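Local coordinates for protein cystalysin (Treponema denticola, PDB 1C7N) that belongs to the class I and II aminotransferase family and binds pyridoxal-5'-phosphate, with two copies of the chain forming the assembly, at residues A[314-319]-A[333-338]; A[343-348]-A[388-393]; A[69-74]-A[245-250]; A[240-245]-A[278-283]; A[116-121]-A[128-133]. All blocks are in the same frame, centred on the assembly; numbering follows the deposited sequence.

Contact 1: A[314-319]-A[333-338]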
# COMPACT_ATOMS: atom_id res chain seq x y z
N HIS A 314 26.00 -33.52 -13.47
CA HIS A 314 26.77 -33.32 -12.25
C HIS A 314 26.02 -33.97 -11.10
O HIS A 314 25.43 -33.29 -10.27
CB HIS A 314 26.97 -31.82 -12.02
CG HIS A 314 27.60 -31.11 -13.18
ND1 HIS A 314 28.96 -31.12 -13.40
CD2 HIS A 314 27.05 -30.46 -14.23
CE1 HIS A 314 29.22 -30.50 -14.54
NE2 HIS A 314 28.08 -30.10 -15.06
N PRO A 315 26.05 -35.32 -11.04
CA PRO A 315 25.40 -36.19 -10.06
C PRO A 315 25.59 -35.86 -8.58
O PRO A 315 24.74 -36.20 -7.75
CB PRO A 315 25.99 -37.57 -10.39
CG PRO A 315 26.32 -37.48 -11.81
CD PRO A 315 26.91 -36.11 -11.94
N GLU A 316 26.70 -35.21 -8.23
CA GLU A 316 26.96 -34.89 -6.84
C GLU A 316 26.10 -33.74 -6.33
O GLU A 316 25.96 -33.54 -5.13
CB GLU A 316 28.45 -34.56 -6.62
CG GLU A 316 28.94 -33.21 -7.15
CD GLU A 316 29.19 -33.19 -8.64
OE1 GLU A 316 29.83 -32.22 -9.12
OE2 GLU A 316 28.77 -34.13 -9.35
N ILE A 317 25.52 -32.99 -7.26
CA ILE A 317 24.64 -31.87 -6.90
C ILE A 317 23.23 -32.46 -6.93
O ILE A 317 22.86 -33.13 -7.89
CB ILE A 317 24.75 -30.74 -7.93
CG1 ILE A 317 26.21 -30.28 -8.02
CG2 ILE A 317 23.85 -29.58 -7.53
CD1 ILE A 317 26.46 -29.22 -9.07
N LYS A 318 22.45 -32.22 -5.88
CA LYS A 318 21.10 -32.77 -5.80
C LYS A 318 19.98 -31.72 -5.89
O LYS A 318 19.99 -30.73 -5.16
CB LYS A 318 20.93 -33.54 -4.49
CG LYS A 318 22.00 -34.59 -4.22
CD LYS A 318 21.99 -35.69 -5.27
CE LYS A 318 22.81 -36.89 -4.84
NZ LYS A 318 24.22 -36.53 -4.53
N ALA A 319 19.02 -31.97 -6.78
CA ALA A 319 17.87 -31.08 -6.95
C ALA A 319 16.61 -31.93 -6.82
O ALA A 319 16.01 -32.33 -7.82
CB ALA A 319 17.91 -30.41 -8.33
N ARG A 333 26.34 -28.51 -1.83
CA ARG A 333 27.36 -28.79 -0.82
C ARG A 333 28.53 -29.66 -1.28
O ARG A 333 29.65 -29.50 -0.79
CB ARG A 333 26.72 -29.40 0.43
CG ARG A 333 26.00 -28.38 1.30
CD ARG A 333 25.33 -29.02 2.50
NE ARG A 333 24.26 -29.92 2.09
CZ ARG A 333 23.53 -30.64 2.94
NH1 ARG A 333 23.76 -30.57 4.24
NH2 ARG A 333 22.56 -31.41 2.49
N ALA A 334 28.29 -30.55 -2.24
CA ALA A 334 29.36 -31.44 -2.72
C ALA A 334 30.44 -30.69 -3.50
O ALA A 334 31.50 -31.25 -3.79
CB ALA A 334 28.77 -32.55 -3.58
N LEU A 335 30.17 -29.43 -3.85
CA LEU A 335 31.15 -28.63 -4.57
C LEU A 335 32.25 -28.18 -3.62
O LEU A 335 33.31 -27.75 -4.06
CB LEU A 335 30.49 -27.40 -5.19
CG LEU A 335 29.68 -27.58 -6.48
CD1 LEU A 335 29.21 -26.23 -6.97
CD2 LEU A 335 30.54 -28.24 -7.54
N LYS A 336 31.99 -28.29 -2.33
CA LYS A 336 32.95 -27.89 -1.30
C LYS A 336 33.38 -26.43 -1.48
O LYS A 336 34.58 -26.12 -1.44
CB LYS A 336 34.18 -28.81 -1.32
CG LYS A 336 33.88 -30.29 -1.11
CD LYS A 336 33.19 -30.56 0.23
CE LYS A 336 33.02 -32.06 0.45
NZ LYS A 336 32.33 -32.38 1.73
N MET A 337 32.41 -25.55 -1.70
CA MET A 337 32.66 -24.12 -1.86
C MET A 337 31.87 -23.38 -0.78
O MET A 337 30.66 -23.62 -0.66
CB MET A 337 32.19 -23.64 -3.23
CG MET A 337 33.04 -24.06 -4.42
SD MET A 337 32.28 -23.50 -5.97
CE MET A 337 32.58 -21.74 -5.87
N ASP A 338 32.51 -22.50 -0.01
CA ASP A 338 31.77 -21.78 1.02
C ASP A 338 30.76 -20.88 0.31
O ASP A 338 30.90 -20.60 -0.88
CB ASP A 338 32.73 -21.00 1.97
CG ASP A 338 33.40 -19.77 1.32
OD1 ASP A 338 34.46 -19.36 1.85
OD2 ASP A 338 32.87 -19.21 0.34
O HOH W 1 25.75 -31.51 -3.27
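E316 and I317 are the two residues that meet A334 and L335, and the turn carrying them begins at H314. It is a type I beta turn, closed by the bond from I317 N to H314 O at 3.0 Å. At E316, chi1 of 74° sets CG between the backbone N and the carbonyl carbon, which lays E316 CG against A334 CB at 3.6 Å. A334 CB also lies 3.4 Å from E316 O, and a water joins the backbones, 2.8 Å from E316 O and accepting from A334 N at 2.9 Å. The contact thus pairs the loop after helix 289-313 with the short 3-10 turn 333-335, which leads from strand 327-331 toward helix 339-350, in a peripheral part of the aminotransferase fold. I317, buried, reaches L335 more loosely, I317 CD1 to L335 CG at 4.4 Å, and also packs on I330 and F310. Next along, the backbone of K318 pairs with D331, continuing the segment beside strand 327-331.

Contact 2: A[343-348]-A[388-393]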
# COMPACT_ATOMS: atom_id res chain seq x y z
N GLU A 343 28.34 -17.94 -4.44
CA GLU A 343 27.65 -16.76 -4.91
C GLU A 343 28.45 -16.08 -6.02
O GLU A 343 27.90 -15.72 -7.07
CB GLU A 343 27.46 -15.80 -3.74
CG GLU A 343 26.77 -14.50 -4.06
CD GLU A 343 26.52 -13.70 -2.80
OE1 GLU A 343 27.50 -13.30 -2.15
OE2 GLU A 343 25.34 -13.49 -2.46
N GLU A 344 29.74 -15.91 -5.78
CA GLU A 344 30.64 -15.29 -6.74
C GLU A 344 30.66 -16.08 -8.04
O GLU A 344 30.59 -15.52 -9.13
CB GLU A 344 32.05 -15.23 -6.14
CG GLU A 344 33.15 -14.78 -7.08
CD GLU A 344 32.93 -13.38 -7.62
OE1 GLU A 344 32.49 -12.50 -6.84
OE2 GLU A 344 33.23 -13.15 -8.81
N PHE A 345 30.76 -17.40 -7.91
CA PHE A 345 30.81 -18.29 -9.06
C PHE A 345 29.52 -18.25 -9.88
O PHE A 345 29.56 -18.13 -11.10
CB PHE A 345 31.06 -19.73 -8.61
CG PHE A 345 31.04 -20.73 -9.72
CD1 PHE A 345 32.11 -20.85 -10.59
CD2 PHE A 345 29.93 -21.56 -9.90
CE1 PHE A 345 32.09 -21.77 -11.63
CE2 PHE A 345 29.90 -22.49 -10.94
CZ PHE A 345 30.98 -22.60 -11.80
N MET A 346 28.39 -18.37 -9.21
CA MET A 346 27.11 -18.36 -9.90
C MET A 346 26.88 -17.07 -10.68
O MET A 346 26.49 -17.10 -11.85
CB MET A 346 25.96 -18.58 -8.92
CG MET A 346 25.98 -19.93 -8.21
SD MET A 346 26.03 -21.33 -9.34
CE MET A 346 26.49 -22.64 -8.22
N ILE A 347 27.13 -15.94 -10.03
CA ILE A 347 26.93 -14.64 -10.65
C ILE A 347 27.89 -14.30 -11.79
O ILE A 347 27.47 -13.82 -12.83
CB ILE A 347 27.04 -13.51 -9.61
CG1 ILE A 347 25.88 -13.60 -8.61
CG2 ILE A 347 27.03 -12.15 -10.31
CD1 ILE A 347 25.96 -12.56 -7.51
N HIS A 348 29.18 -14.55 -11.59
CA HIS A 348 30.17 -14.20 -12.59
C HIS A 348 30.66 -15.28 -13.54
O HIS A 348 31.09 -14.96 -14.65
CB HIS A 348 31.37 -13.52 -11.92
CG HIS A 348 31.02 -12.25 -11.20
ND1 HIS A 348 30.65 -12.23 -9.87
CD2 HIS A 348 30.94 -10.97 -11.63
CE1 HIS A 348 30.36 -10.99 -9.52
NE2 HIS A 348 30.53 -10.21 -10.57
N LYS A 388 28.47 -25.51 -18.60
CA LYS A 388 29.79 -25.13 -19.10
C LYS A 388 30.66 -24.54 -18.00
O LYS A 388 31.87 -24.79 -17.95
CB LYS A 388 29.67 -24.12 -20.25
CG LYS A 388 29.03 -24.68 -21.51
CD LYS A 388 29.51 -23.93 -22.75
CE LYS A 388 28.84 -24.44 -24.02
NZ LYS A 388 27.37 -24.19 -24.01
N ALA A 389 30.05 -23.75 -17.12
CA ALA A 389 30.77 -23.13 -16.01
C ALA A 389 31.31 -24.18 -15.04
O ALA A 389 32.45 -24.09 -14.58
CB ALA A 389 29.85 -22.15 -15.28
N LEU A 390 30.48 -25.18 -14.72
CA LEU A 390 30.89 -26.24 -13.82
C LEU A 390 32.00 -27.06 -14.45
O LEU A 390 32.96 -27.44 -13.78
CB LEU A 390 29.70 -27.15 -13.48
CG LEU A 390 28.70 -26.59 -12.46
CD1 LEU A 390 27.57 -27.58 -12.24
CD2 LEU A 390 29.41 -26.32 -11.14
N LYS A 391 31.88 -27.35 -15.74
CA LYS A 391 32.91 -28.12 -16.43
C LYS A 391 34.23 -27.36 -16.39
O LYS A 391 35.27 -27.94 -16.07
CB LYS A 391 32.50 -28.36 -17.89
CG LYS A 391 31.37 -29.35 -18.06
CD LYS A 391 30.95 -29.44 -19.52
CE LYS A 391 29.83 -30.43 -19.69
NZ LYS A 391 29.33 -30.44 -21.09
N ASP A 392 34.19 -26.08 -16.72
CA ASP A 392 35.39 -25.26 -16.70
C ASP A 392 36.01 -25.29 -15.31
O ASP A 392 37.22 -25.46 -15.16
CB ASP A 392 35.07 -23.83 -17.10
CG ASP A 392 34.73 -23.71 -18.57
OD1 ASP A 392 34.36 -22.60 -19.01
OD2 ASP A 392 34.83 -24.73 -19.28
N LEU A 393 35.16 -25.14 -14.29
CA LEU A 393 35.63 -25.18 -12.91
C LEU A 393 36.40 -26.49 -12.74
O LEU A 393 37.23 -26.62 -11.84
CB LEU A 393 34.43 -25.14 -11.95
CG LEU A 393 34.74 -24.98 -10.46
CD1 LEU A 393 35.45 -23.66 -10.22
CD2 LEU A 393 33.46 -25.05 -9.65
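The bump here is the ring of F345, and the hollow that takes it is formed by the neighbouring A389 and L390 and, one turn on, L393 of helix 388-393. With CG anti to the backbone N (chi1 177°), the ring projects from helix 343-348 straight at the facing helix. Its leading atom, F345 CZ, comes within 3.7 Å of A389 CB, and the small side chain of A389 lets the ring come close to the helix backbone. F345 CZ also lies 3.5 Å from A389 O, which sits at the ring edge close to its plane; A389 O already accepts from L393 N at 2.9 Å within its own helix. L393 forms one wall: its CD2 stands over a face of the F345 ring, 4.0 Å above the plane and displaced toward the rim. L390 closes the hollow obliquely, with L390 CD2 3.9 Å from F345 CE2 and its side chain crossing that of F345 at about a right angle. No hydrogen bond spans the contact. M337, from the loop leading into helix 339-350, adds to the cover around F345. The segment axes pass 11.0 Å apart with an angle of 127° between their directions, far from parallel, so one large ring bridges a wide gap. This is helix-helix packing in the C-terminal small domain of the aminotransferase fold, where helices 339-350 and 376-393 accompany a three-stranded antiparallel sheet.

Contact 3: A[69-74]-A[245-250]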
# COMPACT_ATOMS: atom_id res chain seq x y z
N GLU A 69 -18.77 -6.42 -0.75
CA GLU A 69 -19.21 -7.65 -0.11
C GLU A 69 -18.94 -8.79 -1.09
O GLU A 69 -18.59 -9.90 -0.69
CB GLU A 69 -20.69 -7.58 0.24
CG GLU A 69 -21.00 -6.56 1.32
CD GLU A 69 -20.12 -6.74 2.55
OE1 GLU A 69 -20.21 -7.80 3.21
OE2 GLU A 69 -19.32 -5.81 2.84
N GLU A 70 -19.10 -8.50 -2.38
CA GLU A 70 -18.85 -9.51 -3.40
C GLU A 70 -17.38 -9.93 -3.35
O GLU A 70 -17.06 -11.11 -3.54
CB GLU A 70 -19.19 -8.95 -4.79
CG GLU A 70 -18.89 -9.90 -5.95
CD GLU A 70 -19.69 -11.20 -5.91
OE1 GLU A 70 -19.54 -12.01 -6.85
OE2 GLU A 70 -20.45 -11.42 -4.94
N TYR A 71 -16.50 -8.97 -3.10
CA TYR A 71 -15.07 -9.26 -3.01
C TYR A 71 -14.83 -10.24 -1.87
O TYR A 71 -14.13 -11.25 -2.03
CB TYR A 71 -14.27 -7.99 -2.75
CG TYR A 71 -12.82 -8.25 -2.40
CD1 TYR A 71 -11.86 -8.42 -3.40
CD2 TYR A 71 -12.41 -8.37 -1.07
CE1 TYR A 71 -10.53 -8.69 -3.08
CE2 TYR A 71 -11.08 -8.65 -0.74
CZ TYR A 71 -10.15 -8.81 -1.75
OH TYR A 71 -8.84 -9.08 -1.43
N LYS A 72 -15.40 -9.93 -0.72
CA LYS A 72 -15.25 -10.77 0.46
C LYS A 72 -15.84 -12.15 0.19
O LYS A 72 -15.26 -13.16 0.58
CB LYS A 72 -15.92 -10.12 1.66
CG LYS A 72 -15.37 -8.73 1.97
CD LYS A 72 -16.01 -8.10 3.19
CE LYS A 72 -15.36 -6.76 3.49
NZ LYS A 72 -15.66 -6.27 4.86
N LYS A 73 -17.00 -12.18 -0.46
CA LYS A 73 -17.64 -13.45 -0.77
C LYS A 73 -16.74 -14.30 -1.67
O LYS A 73 -16.67 -15.51 -1.50
CB LYS A 73 -18.98 -13.25 -1.48
CG LYS A 73 -20.06 -12.57 -0.66
CD LYS A 73 -21.43 -12.73 -1.33
CE LYS A 73 -22.45 -11.76 -0.76
NZ LYS A 73 -22.59 -11.88 0.71
N THR A 74 -16.08 -13.64 -2.62
CA THR A 74 -15.19 -14.32 -3.56
C THR A 74 -13.97 -14.93 -2.86
O THR A 74 -13.52 -16.01 -3.22
CB THR A 74 -14.73 -13.36 -4.68
OG1 THR A 74 -15.88 -12.89 -5.40
CG2 THR A 74 -13.81 -14.07 -5.65
N MET A 245 0.56 -5.73 -7.40
CA MET A 245 -0.82 -5.31 -7.28
C MET A 245 -1.17 -5.06 -5.82
O MET A 245 -2.29 -4.66 -5.49
CB MET A 245 -1.74 -6.37 -7.88
CG MET A 245 -1.61 -6.46 -9.40
SD MET A 245 -1.92 -4.86 -10.18
CE MET A 245 -3.61 -5.05 -10.74
N GLY A 246 -0.19 -5.31 -4.95
CA GLY A 246 -0.32 -5.10 -3.52
C GLY A 246 -1.68 -5.26 -2.85
O GLY A 246 -2.34 -4.27 -2.54
N MET A 247 -2.09 -6.50 -2.62
CA MET A 247 -3.35 -6.77 -1.94
C MET A 247 -3.30 -8.13 -1.26
O MET A 247 -3.10 -9.16 -1.91
CB MET A 247 -4.52 -6.72 -2.93
CG MET A 247 -5.89 -6.92 -2.27
SD MET A 247 -6.19 -5.87 -0.82
CE MET A 247 -6.25 -4.23 -1.55
N SER A 248 -3.47 -8.13 0.06
CA SER A 248 -3.42 -9.37 0.83
C SER A 248 -4.71 -9.59 1.62
O SER A 248 -5.41 -8.65 1.98
CB SER A 248 -2.25 -9.32 1.81
OG SER A 248 -1.04 -8.97 1.15
N ASN A 249 -5.01 -10.86 1.89
CA ASN A 249 -6.19 -11.22 2.65
C ASN A 249 -5.76 -11.92 3.93
O ASN A 249 -5.55 -13.14 3.95
CB ASN A 249 -7.10 -12.13 1.83
CG ASN A 249 -7.72 -11.41 0.67
OD1 ASN A 249 -8.42 -10.41 0.85
ND2 ASN A 249 -7.48 -11.91 -0.54
N ILE A 250 -5.62 -11.14 5.00
CA ILE A 250 -5.21 -11.66 6.29
C ILE A 250 -6.46 -12.13 7.00
O ILE A 250 -7.38 -11.33 7.24
CB ILE A 250 -4.49 -10.58 7.12
CG1 ILE A 250 -3.56 -9.77 6.23
CG2 ILE A 250 -3.67 -11.23 8.23
CD1 ILE A 250 -2.45 -10.60 5.57
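In the seven-stranded sheet of the large domain, strand 248-251 runs antiparallel to both neighbours, the one reversed strand expected of this PLP-binding fold, and its N249 is met by Y71 of helix 69-83. Y71 holds CG anti to the backbone N (chi1 170°), which sends the phenol away from its helix toward the strand. N249 arrives from the opposite direction, with ring and amide planes 43° apart. The hydroxyl donates: Y71 OH lies 2.7 Å from N249 OD1, in the carbonyl plane and on a lone pair, with a C=O...donor angle of 112°. N249 OD1 also lies near the plane of the ring, at its hydroxyl edge. M247 adds an apolar flank, M247 CG lying 3.8 Å from Y71 OH, and its side chain packs on Y278 as well. The ring is further held by an edge-to-face pairing with Y278, and Y71 also touches N94 on the neighbouring strand. S248, whose CB is directed away from the helix, belongs to the PLP pocket. Y71, M247 and N249 are all buried, so the phenol-to-amide bond gives the hydroxyl proton an acceptor in a buried place; it uses one directed lone pair of OD1, and N249 ND2 is engaged by another partner, which would be expected to limit the rotation of the amide.

Contact 4: A[240-245]-A[278-283]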
# COMPACT_ATOMS: atom_id res chain seq x y z
N PHE A 240 -0.80 -15.79 -8.71
CA PHE A 240 -1.02 -15.22 -10.04
C PHE A 240 -0.00 -14.18 -10.51
O PHE A 240 -0.26 -13.41 -11.45
CB PHE A 240 -2.44 -14.64 -10.11
CG PHE A 240 -3.51 -15.65 -9.76
CD1 PHE A 240 -4.02 -15.72 -8.47
CD2 PHE A 240 -3.98 -16.54 -10.72
CE1 PHE A 240 -4.99 -16.67 -8.14
CE2 PHE A 240 -4.95 -17.49 -10.40
CZ PHE A 240 -5.45 -17.56 -9.11
N ASN A 241 1.16 -14.16 -9.86
CA ASN A 241 2.23 -13.24 -10.23
C ASN A 241 1.82 -11.76 -10.18
O ASN A 241 2.11 -11.00 -11.10
CB ASN A 241 2.75 -13.60 -11.63
CG ASN A 241 4.06 -12.91 -11.97
OD1 ASN A 241 4.80 -12.48 -11.09
ND2 ASN A 241 4.36 -12.83 -13.26
N ILE A 242 1.15 -11.37 -9.10
CA ILE A 242 0.73 -9.97 -8.95
C ILE A 242 1.21 -9.31 -7.66
O ILE A 242 0.45 -8.64 -6.97
CB ILE A 242 -0.81 -9.82 -9.06
CG1 ILE A 242 -1.52 -10.71 -8.04
CG2 ILE A 242 -1.26 -10.14 -10.48
CD1 ILE A 242 -3.04 -10.50 -8.02
N ALA A 243 2.49 -9.51 -7.36
CA ALA A 243 3.09 -8.91 -6.18
C ALA A 243 3.04 -7.39 -6.36
O ALA A 243 3.06 -6.65 -5.38
CB ALA A 243 4.55 -9.37 -6.03
N GLY A 244 2.98 -6.95 -7.61
CA GLY A 244 2.92 -5.53 -7.91
C GLY A 244 1.52 -4.94 -7.88
O GLY A 244 1.31 -3.79 -8.29
N MET A 245 0.56 -5.73 -7.40
CA MET A 245 -0.82 -5.31 -7.28
C MET A 245 -1.17 -5.06 -5.82
O MET A 245 -2.29 -4.66 -5.49
CB MET A 245 -1.74 -6.37 -7.88
CG MET A 245 -1.61 -6.46 -9.40
SD MET A 245 -1.92 -4.86 -10.18
CE MET A 245 -3.61 -5.05 -10.74
N TYR A 278 -7.98 -4.71 -5.29
CA TYR A 278 -9.17 -5.47 -4.92
C TYR A 278 -9.72 -6.23 -6.12
O TYR A 278 -10.01 -7.41 -6.02
CB TYR A 278 -10.25 -4.54 -4.36
CG TYR A 278 -9.90 -3.96 -3.01
CD1 TYR A 278 -9.49 -2.64 -2.88
CD2 TYR A 278 -9.93 -4.76 -1.86
CE1 TYR A 278 -9.13 -2.11 -1.64
CE2 TYR A 278 -9.56 -4.24 -0.61
CZ TYR A 278 -9.17 -2.91 -0.51
OH TYR A 278 -8.82 -2.39 0.71
N LYS A 279 -9.85 -5.55 -7.26
CA LYS A 279 -10.39 -6.17 -8.47
C LYS A 279 -9.52 -7.29 -9.03
O LYS A 279 -10.03 -8.29 -9.54
CB LYS A 279 -10.62 -5.12 -9.56
CG LYS A 279 -11.38 -5.64 -10.77
CD LYS A 279 -12.80 -6.03 -10.40
CE LYS A 279 -13.58 -6.52 -11.61
NZ LYS A 279 -14.95 -6.98 -11.24
N ALA A 280 -8.20 -7.11 -8.96
CA ALA A 280 -7.26 -8.10 -9.45
C ALA A 280 -7.45 -9.43 -8.73
O ALA A 280 -7.47 -10.49 -9.35
CB ALA A 280 -5.82 -7.61 -9.26
N CYS A 281 -7.60 -9.38 -7.41
CA CYS A 281 -7.79 -10.59 -6.61
C CYS A 281 -9.10 -11.27 -6.98
O CYS A 281 -9.16 -12.49 -7.11
CB CYS A 281 -7.78 -10.25 -5.12
SG CYS A 281 -8.04 -11.68 -4.05
N GLU A 282 -10.16 -10.47 -7.14
CA GLU A 282 -11.46 -11.02 -7.50
C GLU A 282 -11.42 -11.68 -8.88
O GLU A 282 -11.92 -12.80 -9.05
CB GLU A 282 -12.52 -9.92 -7.48
CG GLU A 282 -13.89 -10.40 -7.95
CD GLU A 282 -14.98 -9.35 -7.78
OE1 GLU A 282 -15.99 -9.43 -8.51
OE2 GLU A 282 -14.83 -8.47 -6.92
N ILE A 283 -10.84 -11.00 -9.86
CA ILE A 283 -10.75 -11.55 -11.21
C ILE A 283 -9.97 -12.86 -11.21
O ILE A 283 -10.37 -13.82 -11.87
CB ILE A 283 -10.03 -10.58 -12.16
CG1 ILE A 283 -10.83 -9.29 -12.33
CG2 ILE A 283 -9.83 -11.25 -13.52
CD1 ILE A 283 -10.09 -8.21 -13.09
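A280 offers a single methyl to two longer side chains, I242 and M245, and the conformations of those two decide the contact. In I242, CG1 lies between the backbone N and the carbonyl carbon (chi1 56°); the next torsion is extended, carrying I242 CD1 out to 4.2 Å from A280 CB. M245 follows another route. Its CG is anti to the carbonyl carbon, and bends at chi2 and chi3 fold the chain so that M245 CE arrives 3.7 Å from A280 CB; the terminal torsion, -100°, lies off the usual staggered values. The two methyl ends, I242 CD1 and M245 CE, stand 6.1 Å apart, and the A280 methyl meets both. What links I242 to M245 is a tight backbone turn, M245 N to I242 O at 2.9 Å. Just upstream, N241 ends helix 237-240 with positive phi and two bonds back into the last turn, a Schellman motif. That helix begins at the PLP-pocket residues S237 and K238; after it the chain runs on to I242 and M245, which face helix 275-287. L49 of helix 47-59 packs on both I242 and A280. At the dimer interface, L62 of the second subunit packs on I242 and M245, while G244 makes backbone hydrogen bonds to that subunit.

Contact 5: A[116-121]-A[128-133]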
# COMPACT_ATOMS: atom_id res chain seq x y z
N VAL A 116 10.03 -14.61 19.30
CA VAL A 116 9.13 -15.09 18.26
C VAL A 116 9.81 -16.30 17.63
O VAL A 116 10.95 -16.22 17.18
CB VAL A 116 8.88 -14.04 17.16
CG1 VAL A 116 8.06 -14.65 16.03
CG2 VAL A 116 8.14 -12.85 17.75
N ILE A 117 9.10 -17.43 17.61
CA ILE A 117 9.65 -18.66 17.06
C ILE A 117 9.41 -18.84 15.57
O ILE A 117 8.28 -18.70 15.08
CB ILE A 117 9.09 -19.88 17.80
CG1 ILE A 117 9.52 -19.83 19.27
CG2 ILE A 117 9.57 -21.17 17.15
CD1 ILE A 117 8.81 -20.84 20.15
N ILE A 118 10.48 -19.15 14.85
CA ILE A 118 10.44 -19.40 13.42
C ILE A 118 11.20 -20.70 13.14
O ILE A 118 12.16 -21.03 13.84
CB ILE A 118 11.09 -18.27 12.60
CG1 ILE A 118 12.54 -18.06 13.07
CG2 ILE A 118 10.26 -16.99 12.72
CD1 ILE A 118 13.36 -17.20 12.13
N ILE A 119 10.77 -21.42 12.11
CA ILE A 119 11.41 -22.67 11.72
C ILE A 119 12.34 -22.34 10.56
O ILE A 119 11.90 -21.90 9.49
CB ILE A 119 10.33 -23.71 11.33
CG1 ILE A 119 9.46 -24.00 12.56
CG2 ILE A 119 10.98 -24.98 10.83
CD1 ILE A 119 8.33 -24.97 12.32
N THR A 120 13.64 -22.54 10.78
CA THR A 120 14.68 -22.21 9.81
C THR A 120 15.39 -23.40 9.16
O THR A 120 15.36 -24.51 9.69
CB THR A 120 15.74 -21.34 10.48
OG1 THR A 120 16.37 -22.09 11.53
CG2 THR A 120 15.09 -20.09 11.10
N PRO A 121 16.05 -23.17 8.01
CA PRO A 121 16.13 -21.89 7.30
C PRO A 121 14.76 -21.50 6.76
O PRO A 121 13.88 -22.35 6.64
CB PRO A 121 17.15 -22.17 6.20
CG PRO A 121 16.90 -23.62 5.89
CD PRO A 121 16.81 -24.21 7.29
N MET A 128 13.87 -10.34 9.55
CA MET A 128 13.78 -8.89 9.58
C MET A 128 12.60 -8.38 10.40
O MET A 128 12.76 -7.49 11.24
CB MET A 128 13.70 -8.35 8.15
CG MET A 128 14.87 -8.79 7.27
SD MET A 128 14.60 -8.42 5.52
CE MET A 128 14.58 -6.63 5.54
N ALA A 129 11.42 -8.94 10.17
CA ALA A 129 10.21 -8.52 10.87
C ALA A 129 10.37 -8.59 12.38
O ALA A 129 9.76 -7.82 13.13
CB ALA A 129 9.03 -9.38 10.44
N ILE A 130 11.21 -9.53 12.83
CA ILE A 130 11.43 -9.73 14.25
C ILE A 130 12.52 -8.83 14.85
O ILE A 130 12.21 -7.94 15.64
CB ILE A 130 11.77 -11.21 14.53
CG1 ILE A 130 10.59 -12.09 14.09
CG2 ILE A 130 12.06 -11.41 16.02
CD1 ILE A 130 10.88 -13.58 14.09
N LYS A 131 13.77 -9.05 14.48
CA LYS A 131 14.85 -8.26 15.06
C LYS A 131 14.86 -6.78 14.70
O LYS A 131 15.30 -5.95 15.51
CB LYS A 131 16.22 -8.88 14.73
CG LYS A 131 16.64 -8.82 13.28
CD LYS A 131 18.06 -9.36 13.15
CE LYS A 131 19.03 -8.55 14.01
NZ LYS A 131 20.39 -9.16 14.10
N ASN A 132 14.38 -6.43 13.51
CA ASN A 132 14.34 -5.03 13.12
C ASN A 132 13.42 -4.23 14.04
O ASN A 132 13.51 -3.01 14.10
CB ASN A 132 13.88 -4.90 11.66
CG ASN A 132 14.98 -5.21 10.67
OD1 ASN A 132 15.98 -5.85 11.01
ND2 ASN A 132 14.81 -4.78 9.42
N GLN A 133 12.54 -4.93 14.75
CA GLN A 133 11.63 -4.27 15.68
C GLN A 133 12.07 -4.59 17.11
O GLN A 133 11.32 -4.45 18.07
CB GLN A 133 10.19 -4.72 15.45
CG GLN A 133 9.67 -4.39 14.05
CD GLN A 133 8.16 -4.50 13.94
OE1 GLN A 133 7.42 -3.70 14.51
NE2 GLN A 133 7.68 -5.49 13.20
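I130 drives its CD1 methyl against V116 and I118, and this is the tight part of the contact. I130 CD1 lies 3.6 Å from V116 CG1, and 3.7 Å from both V116 CB and I118 CG2. The chain of I130 is extended beyond CB (chi2 170°), which is what lets its terminal methyl span to the strand. The approaches differ: V116 crosses I130 at a slant, whereas I118 and I130 run alongside one another, pointing opposite ways. All three residues are buried and apolar. They join the first two elements of a beta-alpha-beta unit, strand 115-118, helix 125-131 and strand 136-139, at the edge of the large sheet; I137 of the last strand also packs on I118 and I130. The CB of I117 is directed away from the helix. By contrast, M128, K131 and N132 lie on the exposed side of the helix segment and make no contact with the strand segment. Q133, only partly exposed, folds back: Q133 NE2 donates to A129 O at 3.1 Å, in the carbonyl plane on a lone pair, and also bonds F103 O of helix 98-109.

In the fold
From the N terminus, contact 3 opens first, at helix 69-83, and does not close until strand 248-251. Inside that long loop nests contact 5, a short closure between strand 115-118 and helix 125-131; both contacts reach the seven-stranded sheet. Contact 4 opens at 240-245, before contact 3 has closed, and ends on helix 275-287, so the two cross; they share M245, touch each other and have centres about 9 Å apart. The remainder follows in series. Contact 1 closes the small loop round strand 327-331, then contact 2 brings helix 376-393 back to helix 339-350. Contacts 1 and 2 touch, and their centres lie about 38 and 37 Å from that of contact 4.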